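PDB 6FTF: protein kinase A regulatory subunit, putative from Trypanosoma cruzi, which probably holds the kinase catalytic subunit in check and releases it when nucleosides or their analogues, rather than cAMP, occupy its two cyclic nucleotide-binding domains. Local coordinates for residues A[54-59]-A[142-147]; A[163-168]-A[266-271]; A[184-189]-A[201-206]. All coordinates share one frame; numbering follows the deposited sequence. Where two conformers were deposited one is given.

Contact 1: residues A[54-59]-A[142-147]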
ATOM      1  N   ILE A  54       2.324   0.229  16.109  1.00 10.63           N
ATOM      2  CA  ILE A  54       3.416   0.661  15.226  1.00 10.85           C
ATOM      3  C   ILE A  54       4.639   1.027  16.052  1.00 10.04           C
ATOM      4  O   ILE A  54       5.773   0.670  15.711  1.00 10.92           O
ATOM      5  CB  ILE A  54       2.965   1.854  14.349  1.00 11.54           C
ATOM      6  CG1 ILE A  54       2.005   1.393  13.242  1.00 11.54           C
ATOM      7  CG2 ILE A  54       4.180   2.603  13.762  1.00 13.48           C
ATOM      8  CD1 ILE A  54       2.659   0.602  12.144  1.00 13.68           C
ATOM      9  N   LYS A  55       4.429   1.789  17.130  1.00 10.93           N
ATOM     10  CA  LYS A  55       5.559   2.236  17.930  1.00 10.85           C
ATOM     11  C   LYS A  55       6.180   1.086  18.724  1.00 11.37           C
ATOM     12  O   LYS A  55       7.400   1.074  18.916  1.00 11.31           O
ATOM     13  CB  LYS A  55       5.167   3.444  18.780  1.00 13.35           C
ATOM     14  CG  LYS A  55       4.920   4.671  17.911  1.00 17.00           C
ATOM     15  CD  LYS A  55       4.405   5.866  18.692  1.00 25.38           C
ATOM     16  CE  LYS A  55       5.499   6.518  19.510  1.00 34.78           C
ATOM     17  NZ  LYS A  55       4.987   7.712  20.257  1.00 36.02           N
ATOM     18  N   VAL A  56       5.386   0.102  19.156  1.00 10.54           N
ATOM     19  CA  VAL A  56       5.958  -1.094  19.777  1.00  9.65           C
ATOM     20  C   VAL A  56       6.872  -1.811  18.795  1.00 10.18           C
ATOM     21  O   VAL A  56       7.993  -2.215  19.131  1.00 11.29           O
ATOM     22  CB  VAL A  56       4.847  -2.034  20.291  1.00 11.59           C
ATOM     23  CG1 VAL A  56       5.419  -3.365  20.741  1.00 13.56           C
ATOM     24  CG2 VAL A  56       4.071  -1.391  21.431  1.00 13.12           C
ATOM     25  N   VAL A  57       6.390  -2.015  17.572  1.00  9.85           N
ATOM     26  CA  VAL A  57       7.180  -2.699  16.559  1.00 10.46           C
ATOM     27  C   VAL A  57       8.465  -1.925  16.292  1.00 10.76           C
ATOM     28  O   VAL A  57       9.557  -2.501  16.240  1.00 11.20           O
ATOM     29  CB  VAL A  57       6.339  -2.901  15.284  1.00 12.24           C
ATOM     30  CG1 VAL A  57       7.197  -3.391  14.142  1.00 13.30           C
ATOM     31  CG2 VAL A  57       5.208  -3.898  15.543  1.00 14.21           C
ATOM     32  N   ALA A  58       8.363  -0.605  16.134  1.00 10.09           N
ATOM     33  CA  ALA A  58       9.546   0.226  15.936  1.00 11.19           C
ATOM     34  C   ALA A  58      10.544   0.055  17.067  1.00 10.85           C
ATOM     35  O   ALA A  58      11.757  -0.080  16.829  1.00 12.09           O
ATOM     36  CB  ALA A  58       9.159   1.689  15.738  1.00 11.62           C
ATOM     37  N   GLY A  59      10.065   0.046  18.302  1.00 11.11           N
ATOM     38  CA  GLY A  59      10.942  -0.150  19.438  1.00 11.09           C
ATOM     39  C   GLY A  59      11.670  -1.471  19.413  1.00 10.43           C
ATOM     40  O   GLY A  59      12.777  -1.581  19.943  1.00 11.66           O
ATOM     41  N   ARG A 142       5.268 -12.401  14.152  1.00 10.87           N
ATOM     42  CA  ARG A 142       4.144 -13.335  14.180  1.00 11.36           C
ATOM     43  C   ARG A 142       3.101 -12.950  15.215  1.00 11.39           C
ATOM     44  O   ARG A 142       1.903 -13.168  14.989  1.00 13.09           O
ATOM     45  CB  ARG A 142       4.627 -14.762  14.423  1.00 14.28           C
ATOM     46  CG  ARG A 142       5.481 -15.284  13.281  1.00 16.67           C
ATOM     47  CD  ARG A 142       5.842 -16.745  13.407  1.00 25.64           C
ATOM     48  NE  ARG A 142       4.677 -17.617  13.237  1.00 38.22           N
ATOM     49  CZ  ARG A 142       4.172 -18.417  14.177  1.00 44.83           C
ATOM     50  NH1 ARG A 142       4.723 -18.494  15.383  1.00 42.22           N
ATOM     51  NH2 ARG A 142       3.107 -19.159  13.901  1.00 47.14           N
ATOM     52  N   ASN A 143       3.520 -12.400  16.354  1.00 11.31           N
ATOM     53  CA  ASN A 143       2.577 -12.099  17.424  1.00 11.24           C
ATOM     54  C   ASN A 143       1.899 -10.756  17.238  1.00 12.89           C
ATOM     55  O   ASN A 143       0.710 -10.623  17.558  1.00 16.53           O
ATOM     56  CB  ASN A 143       3.278 -12.110  18.775  1.00 14.47           C
ATOM     57  CG  ASN A 143       3.401 -13.480  19.334  1.00 14.14           C
ATOM     58  OD1 ASN A 143       2.482 -13.973  20.004  1.00 16.30           O
ATOM     59  ND2 ASN A 143       4.514 -14.128  19.060  1.00 15.78           N
ATOM     60  N   LEU A 144       2.619  -9.747  16.754  1.00 12.48           N
ATOM     61  CA  LEU A 144       2.096  -8.389  16.738  1.00 13.10           C
ATOM     62  C   LEU A 144       1.767  -7.846  15.360  1.00 14.35           C
ATOM     63  O   LEU A 144       0.973  -6.898  15.264  1.00 19.62           O
ATOM     64  CB  LEU A 144       3.086  -7.428  17.397  1.00 16.14           C
ATOM     65  CG  LEU A 144       3.476  -7.726  18.838  1.00 20.68           C
ATOM     66  CD1 LEU A 144       4.298  -6.567  19.344  1.00 25.90           C
ATOM     67  CD2 LEU A 144       2.261  -7.951  19.727  1.00 27.36           C
ATOM     68  N   VAL A 145       2.355  -8.369  14.299  1.00 11.57           N
ATOM     69  CA  VAL A 145       2.192  -7.794  12.974  1.00 12.19           C
ATOM     70  C   VAL A 145       1.288  -8.637  12.092  1.00 11.68           C
ATOM     71  O   VAL A 145       0.352  -8.123  11.481  1.00 14.24           O
ATOM     72  CB  VAL A 145       3.554  -7.564  12.300  1.00 10.42           C
ATOM     73  CG1 VAL A 145       3.352  -6.937  10.913  1.00 13.00           C
ATOM     74  CG2 VAL A 145       4.434  -6.694  13.162  1.00 12.15           C
ATOM     75  N   MET A 146       1.567  -9.929  11.993  1.00 11.30           N
ATOM     76  CA  MET A 146       0.984 -10.724  10.920  1.00 11.75           C
ATOM     77  C   MET A 146      -0.542 -10.701  10.957  1.00 11.88           C
ATOM     78  O   MET A 146      -1.196 -10.527   9.921  1.00 11.06           O
ATOM     79  CB  MET A 146       1.507 -12.145  11.009  1.00 13.62           C
ATOM     80  CG  MET A 146       0.951 -13.018   9.927  1.00 16.42           C
ATOM     81  SD  MET A 146       1.844 -14.556   9.848  0.80 16.07           S
ATOM     82  CE  MET A 146       0.826 -15.458   8.684  1.00 25.52           C
ATOM     83  N   GLY A 147      -1.127 -10.910  12.127  1.00 10.98           N
ATOM     84  CA  GLY A 147      -2.564 -10.777  12.245  1.00 11.83           C
ATOM     85  C   GLY A 147      -3.281 -11.628  11.229  1.00 10.97           C
ATOM     86  O   GLY A 147      -2.959 -12.807  11.047  1.00 11.85           O
TER
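Along 54-59, Val56 is the first residue to touch 142-147, and it does so with a single methyl. With CG1 anti to the backbone N (chi1 171°), that branch extends toward Leu144, and Val56 CG1 comes to 3.7 Å from Leu144 CD1. The two side chains cross at about a right angle, so the leucine offers one branch end to one valine branch instead of lying along it. Both residues remain partly exposed, which places this pair on the outer side of the contact.

One step on, Val57 carries the deeper pair. Here the other branch does the work: CG2, lying beside the backbone N, meets the matching branch of Val145, with 3.8 Å between Val57 CG2 and Val145 CG2. This crossing, too, is close to perpendicular. Both valines are buried, and both also rest on Leu136 of strand 130-137, so the helices share a floor on the sheet. The backbones are closest at Val57 and Leu144, whose CA atoms are 7.6 Å apart.

Ala58 faces helix 30-42, touching Ile36 and Thr37; Ile54 and Lys55 touch the same helix. Helix 51-60 thus packs against both helices, and its consecutive residues serve different partners. The contact with 142-147 is small, 133 Å² in all, and entirely apolar. An arrangement of this kind, in which the helix leading into the first strand packs on the helix leaving the last one, belongs to the helical subdomain beside the β-roll of a cyclic nucleotide-binding domain.

Contact 2: residues A[163-168]-A[266-271]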
ATOM      1  N   VAL A 163      -9.115  -7.462 -12.321  1.00 10.21           N
ATOM      2  CA  VAL A 163      -9.266  -6.025 -12.435  1.00 10.88           C
ATOM      3  C   VAL A 163      -8.398  -5.504 -13.590  1.00  9.68           C
ATOM      4  O   VAL A 163      -7.166  -5.640 -13.524  1.00 10.02           O
ATOM      5  CB  VAL A 163      -8.896  -5.313 -11.128  1.00  9.30           C
ATOM      6  CG1 VAL A 163      -8.855  -3.808 -11.322  1.00 11.46           C
ATOM      7  CG2 VAL A 163      -9.887  -5.691 -10.027  1.00 11.47           C
ATOM      8  N   PRO A 164      -8.976  -4.856 -14.613  1.00 12.44           N
ATOM      9  CA  PRO A 164      -8.152  -4.459 -15.776  1.00 12.47           C
ATOM     10  C   PRO A 164      -6.916  -3.630 -15.449  1.00 11.89           C
ATOM     11  O   PRO A 164      -5.844  -3.936 -15.977  1.00 13.04           O
ATOM     12  CB  PRO A 164      -9.155  -3.730 -16.680  1.00 15.44           C
ATOM     13  CG  PRO A 164     -10.446  -4.415 -16.389  1.00 16.89           C
ATOM     14  CD  PRO A 164     -10.417  -4.691 -14.894  1.00 14.56           C
ATOM     15  N   PHE A 165      -7.023  -2.587 -14.633  1.00 11.39           N
ATOM     16  CA  PHE A 165      -5.882  -1.696 -14.465  1.00 11.79           C
ATOM     17  C   PHE A 165      -4.757  -2.330 -13.669  1.00 11.84           C
ATOM     18  O   PHE A 165      -3.653  -1.778 -13.649  1.00 12.87           O
ATOM     19  CB  PHE A 165      -6.300  -0.332 -13.894  1.00 15.59           C
ATOM     20  CG  PHE A 165      -6.350  -0.244 -12.382  1.00 13.76           C
ATOM     21  CD1 PHE A 165      -7.477  -0.657 -11.675  1.00 15.52           C
ATOM     22  CD2 PHE A 165      -5.318   0.321 -11.683  1.00 15.19           C
ATOM     23  CE1 PHE A 165      -7.529  -0.521 -10.293  1.00 14.68           C
ATOM     24  CE2 PHE A 165      -5.374   0.455 -10.314  1.00 17.20           C
ATOM     25  CZ  PHE A 165      -6.490   0.026  -9.624  1.00 17.07           C
ATOM     26  N   LEU A 166      -4.992  -3.499 -13.068  1.00 10.83           N
ATOM     27  CA  LEU A 166      -3.970  -4.214 -12.323  1.00 10.32           C
ATOM     28  C   LEU A 166      -3.355  -5.358 -13.112  1.00 10.59           C
ATOM     29  O   LEU A 166      -2.515  -6.099 -12.578  1.00 10.65           O
ATOM     30  CB  LEU A 166      -4.551  -4.759 -11.018  1.00 10.36           C
ATOM     31  CG  LEU A 166      -5.134  -3.700 -10.084  1.00 11.69           C
ATOM     32  CD1 LEU A 166      -5.806  -4.373  -8.916  1.00 11.92           C
ATOM     33  CD2 LEU A 166      -4.087  -2.732  -9.597  1.00 12.52           C
ATOM     34  N   GLY A 167      -3.702  -5.495 -14.388  1.00 11.13           N
ATOM     35  CA  GLY A 167      -3.261  -6.639 -15.159  1.00 14.54           C
ATOM     36  C   GLY A 167      -1.766  -6.728 -15.340  1.00 15.41           C
ATOM     37  O   GLY A 167      -1.249  -7.825 -15.594  1.00 21.06           O
ATOM     38  N   GLY A 168      -1.063  -5.620 -15.213  1.00 13.19           N
ATOM     39  CA  GLY A 168       0.381  -5.650 -15.314  1.00 17.60           C
ATOM     40  C   GLY A 168       1.111  -6.062 -14.049  1.00 16.96           C
ATOM     41  O   GLY A 168       2.323  -6.306 -14.121  1.00 19.95           O
ATOM     42  N   MET A 266       3.762   2.432  -2.713  1.00 11.55           N
ATOM     43  CA  MET A 266       4.283   1.073  -2.621  0.57 13.27           C
ATOM     44  C   MET A 266       3.455   0.106  -3.449  0.88 13.25           C
ATOM     45  O   MET A 266       4.010  -0.754  -4.142  0.85 15.63           O
ATOM     46  CB  MET A 266       4.374   0.590  -1.174  0.57 13.69           C
ATOM     47  CG  MET A 266       4.847  -0.865  -1.076  0.57 12.11           C
ATOM     48  SD  MET A 266       5.508  -1.334   0.547  0.57 10.86           S
ATOM     49  CE  MET A 266       5.358  -3.085   0.367  0.57 27.08           C
ATOM     50  N   CYS A 267       2.141   0.210  -3.390  1.00 12.18           N
ATOM     51  CA  CYS A 267       1.228  -0.785  -3.967  0.66 12.91           C
ATOM     52  C   CYS A 267       0.983  -0.553  -5.448  0.93 12.96           C
ATOM     53  O   CYS A 267       0.807  -1.495  -6.228  0.84 13.15           O
ATOM     54  CB  CYS A 267      -0.142  -0.662  -3.308  0.66 12.94           C
ATOM     55  SG  CYS A 267      -0.170  -1.141  -1.621  0.66 14.60           S
ATOM     56  N   LEU A 268       0.853   0.715  -5.822  1.00 13.74           N
ATOM     57  CA  LEU A 268       0.404   1.050  -7.162  1.00 14.93           C
ATOM     58  C   LEU A 268       1.445   1.807  -7.958  1.00 14.56           C
ATOM     59  O   LEU A 268       1.198   2.130  -9.124  1.00 15.59           O
ATOM     60  CB  LEU A 268      -0.924   1.813  -7.131  1.00 14.21           C
ATOM     61  CG  LEU A 268      -2.119   1.002  -6.628  1.00 12.89           C
ATOM     62  CD1 LEU A 268      -3.366   1.848  -6.698  1.00 14.79           C
ATOM     63  CD2 LEU A 268      -2.316  -0.300  -7.411  1.00 13.82           C
ATOM     64  N   GLY A 269       2.629   2.034  -7.388  1.00 16.58           N
ATOM     65  CA  GLY A 269       3.727   2.625  -8.110  1.00 16.51           C
ATOM     66  C   GLY A 269       3.913   2.037  -9.495  1.00 17.51           C
ATOM     67  O   GLY A 269       4.085   2.761 -10.483  1.00 17.81           O
ATOM     68  N   PRO A 270       3.873   0.707  -9.607  1.00 17.27           N
ATOM     69  CA  PRO A 270       4.083   0.083 -10.924  1.00 19.40           C
ATOM     70  C   PRO A 270       2.981   0.363 -11.945  1.00 19.61           C
ATOM     71  O   PRO A 270       3.191   0.103 -13.139  1.00 23.19           O
ATOM     72  CB  PRO A 270       4.187  -1.415 -10.601  1.00 26.35           C
ATOM     73  CG  PRO A 270       4.570  -1.468  -9.166  1.00 26.80           C
ATOM     74  CD  PRO A 270       3.905  -0.287  -8.519  1.00 23.71           C
ATOM     75  N   VAL A 271       1.821   0.876 -11.534  1.00 15.24           N
ATOM     76  CA  VAL A 271       0.758   1.180 -12.481  1.00 15.73           C
ATOM     77  C   VAL A 271       0.444   2.669 -12.534  1.00 13.82           C
ATOM     78  O   VAL A 271      -0.575   3.061 -13.097  1.00 14.20           O
ATOM     79  CB  VAL A 271      -0.508   0.335 -12.241  1.00 20.01           C
ATOM     80  CG1 VAL A 271      -0.199  -1.152 -12.446  1.00 25.56           C
ATOM     81  CG2 VAL A 271      -1.073   0.588 -10.868  1.00 19.78           C
TER
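Val271 N donates to Leu268 O at 2.8 Å, a bond that closes the turn between helix 264-268 and the helix beginning after Val271; the side chains of Leu268 and Val271 both meet 163-168. On that side Leu166 N is hydrogen-bonded to Val163 O in a 3-10 turn, and the two residues it offers are Phe165 and Leu166.

The leucines meet by one branch each: Leu166 CD2 lies 3.7 Å from Leu268 CD2. The same Leu166 methyl also sits over one face of the neighbouring Phe165 ring, 3.5 Å above its plane and displaced toward the rim. Leu268 CD2 therefore enters a corner made by two adjacent side chains, approaching the ring obliquely at 4.3 Å from Phe165 CE2. Val271 is split between backbone and ring. Its CG1, anti to the carbonyl carbon (chi1 -63°), lies 3.7 Å from Phe165 O, while Val271 CG2 comes obliquely to Phe165 CD2.

Beyond the two segments, Phe165 also meets the ring of His232, Leu166 packs on Leu177, and Leu268 touches Leu259. The 3-10 turn before helix 171-178 thus fits between a short helix and the β-roll. All four residues in touch are buried. Their side chains meet through nonpolar groups, with the Phe165 carbonyl oxygen as an added neighbour of Val271, and the backbone bonds named here stay within their own segments, so the joint between the segments rests on van der Waals fit.

Contact 3: residues A[184-189]-A[201-206]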
ATOM      1  N   GLU A 184     -15.367  -1.567   2.116  1.00 10.02           N
ATOM      2  CA  GLU A 184     -16.403  -0.670   2.602  1.00 10.16           C
ATOM      3  C   GLU A 184     -17.565  -0.748   1.634  1.00  9.86           C
ATOM      4  O   GLU A 184     -17.362  -0.748   0.414  1.00 11.40           O
ATOM      5  CB  GLU A 184     -15.893   0.766   2.715  1.00 12.08           C
ATOM      6  CG  GLU A 184     -16.924   1.664   3.373  1.00 15.30           C
ATOM      7  CD  GLU A 184     -16.405   3.035   3.746  1.00 13.90           C
ATOM      8  OE1 GLU A 184     -17.160   3.775   4.420  1.00 18.84           O
ATOM      9  OE2 GLU A 184     -15.270   3.393   3.372  1.00 16.40           O
ATOM     10  N   GLU A 185     -18.773  -0.792   2.184  1.00 10.90           N
ATOM     11  CA  GLU A 185     -19.993  -0.875   1.400  1.00 11.40           C
ATOM     12  C   GLU A 185     -20.794   0.412   1.554  1.00 10.94           C
ATOM     13  O   GLU A 185     -20.710   1.099   2.581  1.00 12.35           O
ATOM     14  CB  GLU A 185     -20.841  -2.078   1.818  1.00 13.03           C
ATOM     15  CG  GLU A 185     -20.068  -3.380   1.753  1.00 16.04           C
ATOM     16  CD  GLU A 185     -20.932  -4.639   1.736  1.00 27.14           C
ATOM     17  OE1 GLU A 185     -22.160  -4.560   1.497  1.00 21.62           O
ATOM     18  OE2 GLU A 185     -20.359  -5.731   1.952  1.00 32.08           O
ATOM     19  N   PHE A 186     -21.549   0.731   0.510  1.00  9.73           N
ATOM     20  CA  PHE A 186     -22.324   1.965   0.430  1.00  9.96           C
ATOM     21  C   PHE A 186     -23.701   1.643  -0.113  1.00 10.25           C
ATOM     22  O   PHE A 186     -23.831   0.916  -1.102  1.00 11.59           O
ATOM     23  CB  PHE A 186     -21.651   2.972  -0.501  1.00 10.02           C
ATOM     24  CG  PHE A 186     -20.261   3.367  -0.049  1.00  9.39           C
ATOM     25  CD1 PHE A 186     -19.148   2.646  -0.455  1.00 10.21           C
ATOM     26  CD2 PHE A 186     -20.060   4.424   0.818  1.00 10.43           C
ATOM     27  CE1 PHE A 186     -17.892   3.000  -0.043  1.00 10.14           C
ATOM     28  CE2 PHE A 186     -18.799   4.768   1.240  1.00 12.17           C
ATOM     29  CZ  PHE A 186     -17.713   4.044   0.816  1.00 10.93           C
ATOM     30  N   SER A 187     -24.727   2.195   0.520  1.00 10.69           N
ATOM     31  CA  SER A 187     -26.070   2.087  -0.016  0.52 11.11           C
ATOM     32  C   SER A 187     -26.289   3.143  -1.093  1.00 10.78           C
ATOM     33  O   SER A 187     -25.580   4.150  -1.148  1.00 10.61           O
ATOM     34  CB  SER A 187     -27.112   2.238   1.090  0.52 12.94           C
ATOM     35  OG  SER A 187     -26.851   3.353   1.909  0.52 15.42           O
ATOM     36  N   PRO A 188     -27.281   2.940  -1.966  1.00 11.78           N
ATOM     37  CA  PRO A 188     -27.530   3.927  -3.019  1.00 12.29           C
ATOM     38  C   PRO A 188     -27.727   5.307  -2.419  1.00 10.79           C
ATOM     39  O   PRO A 188     -28.460   5.480  -1.442  1.00 12.39           O
ATOM     40  CB  PRO A 188     -28.821   3.426  -3.680  1.00 14.23           C
ATOM     41  CG  PRO A 188     -28.911   2.006  -3.349  1.00 13.41           C
ATOM     42  CD  PRO A 188     -28.219   1.806  -2.037  1.00 13.36           C
ATOM     43  N   GLY A 189     -27.097   6.304  -3.015  1.00 10.37           N
ATOM     44  CA  GLY A 189     -27.200   7.670  -2.551  1.00 10.65           C
ATOM     45  C   GLY A 189     -26.186   8.075  -1.508  1.00  9.54           C
ATOM     46  O   GLY A 189     -26.073   9.266  -1.207  1.00 10.21           O
ATOM     47  N   TRP A 201      -8.193   8.492   0.070  1.00 10.83           N
ATOM     48  CA  TRP A 201      -8.649   7.133  -0.157  1.00  9.79           C
ATOM     49  C   TRP A 201      -8.877   6.846  -1.631  1.00 10.36           C
ATOM     50  O   TRP A 201      -9.525   7.624  -2.337  1.00 12.12           O
ATOM     51  CB  TRP A 201      -9.969   6.914   0.570  1.00 13.11           C
ATOM     52  CG  TRP A 201      -9.870   7.035   2.058  1.00 15.34           C
ATOM     53  CD1 TRP A 201     -10.348   8.051   2.841  1.00 16.61           C
ATOM     54  CD2 TRP A 201      -9.281   6.082   2.944  1.00 14.44           C
ATOM     55  NE1 TRP A 201     -10.094   7.776   4.171  1.00 17.71           N
ATOM     56  CE2 TRP A 201      -9.441   6.574   4.258  1.00 17.81           C
ATOM     57  CE3 TRP A 201      -8.649   4.850   2.759  1.00 14.48           C
ATOM     58  CZ2 TRP A 201      -8.965   5.884   5.376  1.00 18.16           C
ATOM     59  CZ3 TRP A 201      -8.177   4.166   3.875  1.00 16.58           C
ATOM     60  CH2 TRP A 201      -8.354   4.679   5.163  1.00 18.18           C
ATOM     61  N   LEU A 202      -8.378   5.702  -2.073  1.00  9.68           N
ATOM     62  CA  LEU A 202      -8.617   5.187  -3.409  1.00 10.08           C
ATOM     63  C   LEU A 202      -9.510   3.965  -3.272  1.00  9.85           C
ATOM     64  O   LEU A 202      -9.293   3.122  -2.396  1.00 11.83           O
ATOM     65  CB  LEU A 202      -7.296   4.835  -4.100  1.00 10.33           C
ATOM     66  CG  LEU A 202      -7.334   4.344  -5.546  1.00 12.36           C
ATOM     67  CD1 LEU A 202      -6.026   4.674  -6.268  1.00 13.47           C
ATOM     68  CD2 LEU A 202      -7.590   2.854  -5.605  1.00 13.16           C
ATOM     69  N   TYR A 203     -10.524   3.879  -4.117  1.00  8.21           N
ATOM     70  CA  TYR A 203     -11.514   2.814  -4.057  1.00  7.93           C
ATOM     71  C   TYR A 203     -11.503   2.052  -5.370  1.00  8.96           C
ATOM     72  O   TYR A 203     -11.508   2.662  -6.446  1.00 10.41           O
ATOM     73  CB  TYR A 203     -12.916   3.397  -3.835  1.00  9.53           C
ATOM     74  CG  TYR A 203     -13.078   4.161  -2.545  1.00  8.59           C
ATOM     75  CD1 TYR A 203     -12.760   5.498  -2.475  1.00  8.60           C
ATOM     76  CD2 TYR A 203     -13.539   3.541  -1.399  1.00  9.89           C
ATOM     77  CE1 TYR A 203     -12.895   6.195  -1.296  1.00  9.48           C
ATOM     78  CE2 TYR A 203     -13.671   4.231  -0.219  1.00 10.54           C
ATOM     79  CZ  TYR A 203     -13.348   5.549  -0.175  1.00 10.22           C
ATOM     80  OH  TYR A 203     -13.481   6.260   1.017  1.00 12.26           O
ATOM     81  N   ILE A 204     -11.502   0.728  -5.288  1.00  7.67           N
ATOM     82  CA  ILE A 204     -11.705  -0.128  -6.447  1.00  7.90           C
ATOM     83  C   ILE A 204     -13.087  -0.728  -6.294  1.00  8.08           C
ATOM     84  O   ILE A 204     -13.413  -1.287  -5.240  1.00  8.70           O
ATOM     85  CB  ILE A 204     -10.636  -1.225  -6.543  1.00  8.23           C
ATOM     86  CG1 ILE A 204      -9.224  -0.630  -6.460  1.00  9.42           C
ATOM     87  CG2 ILE A 204     -10.845  -2.012  -7.816  1.00 10.33           C
ATOM     88  CD1 ILE A 204      -8.118  -1.673  -6.399  1.00 12.34           C
ATOM     89  N   ILE A 205     -13.914  -0.574  -7.308  1.00  8.27           N
ATOM     90  CA  ILE A 205     -15.294  -1.032  -7.218  1.00  8.36           C
ATOM     91  C   ILE A 205     -15.348  -2.545  -7.405  1.00  8.24           C
ATOM     92  O   ILE A 205     -15.050  -3.066  -8.483  1.00  9.63           O
ATOM     93  CB  ILE A 205     -16.186  -0.305  -8.229  1.00  8.33           C
ATOM     94  CG1 ILE A 205     -16.087   1.207  -8.008  1.00  8.67           C
ATOM     95  CG2 ILE A 205     -17.630  -0.790  -8.092  1.00  9.11           C
ATOM     96  CD1 ILE A 205     -16.773   2.024  -9.070  1.00 11.72           C
ATOM     97  N   MET A 206     -15.783  -3.255  -6.366  1.00  8.55           N
ATOM     98  CA  MET A 206     -15.970  -4.697  -6.442  1.00  9.65           C
ATOM     99  C   MET A 206     -17.351  -5.064  -6.952  1.00 10.46           C
ATOM    100  O   MET A 206     -17.512  -6.107  -7.601  1.00 11.99           O
ATOM    101  CB  MET A 206     -15.729  -5.350  -5.074  1.00  9.64           C
ATOM    102  CG  MET A 206     -14.321  -5.132  -4.550  1.00 10.62           C
ATOM    103  SD  MET A 206     -13.985  -5.890  -2.951  1.00 14.73           S
ATOM    104  CE  MET A 206     -13.839  -7.617  -3.413  1.00 18.54           C
TER
HETATM  105  O   HOH W   1     -14.621   5.705   3.158  1.00 39.54           O
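Aromatic packing joins Phe186 to Tyr203 across the strand that separates them. Strands 181-186 and 201-205 both pair with strand 254-260, one along each of its edges, and the nearest CA atoms, those of Glu184 and Tyr203, are still 9.0 Å apart; the side chains alone close the gap. Phe186 CZ stands 4.2 Å from Tyr203 CE2. The tyrosine atom lies at the edge of the phenylalanine ring, near its plane, whereas Phe186 CZ approaches the tyrosine ring obliquely, and the two side chains cross at about a right angle. Ile192 touches both rings.

The polar part belongs to Glu184. Its side chain runs out fully extended, CG opposite the main-chain nitrogen (chi1 -173°), which carries the carboxylate to the edge of the tyrosine, Glu184 OE2 lying 4.0 Å from Tyr203 CE2. The carboxylate is turned 48° from the ring plane. OE2 also forms a salt bridge with Lys258 of the intervening strand, and that lysine in turn makes a cation-pi contact with Trp201. A water placed between Glu184 OE2 and Tyr203 OH, in the plane of the tyrosine ring, would link the two, but both separations are implausibly short and the bridge is doubtful.

Tyr203 thus has a hydrocarbon neighbour and a carboxylate at the same ring carbon. The slightly positive C-H edge of the ring probably suits the carboxylate, whose charge is probably balanced in large part by the salt bridge to Lys258.

Overall arrangement
Segment 142-147 belongs to the first cyclic nucleotide-binding domain, 266-271 and both segments of contact 3 to the second. Contact 1, centred about 27 Å from contact 2 and about 29 Å from contact 3, touches neither. Contacts 2 and 3, centres about 19 Å apart, meet through strand 201-205: Leu202 CD1 lies 3.9 Å from Leu268 CD1, and Ile204 CD1 4.0 Å from Phe165 CZ, while Tyr203 between them serves contact 3. A bound 7-cyano-7-deazainosine is about 13 Å from the Val145 side chain, about 11 Å from Phe165 and about 8 Å from Tyr203. Contacts 1 and 2 pack helical or turn segments; contact 3 joins two strands across a third.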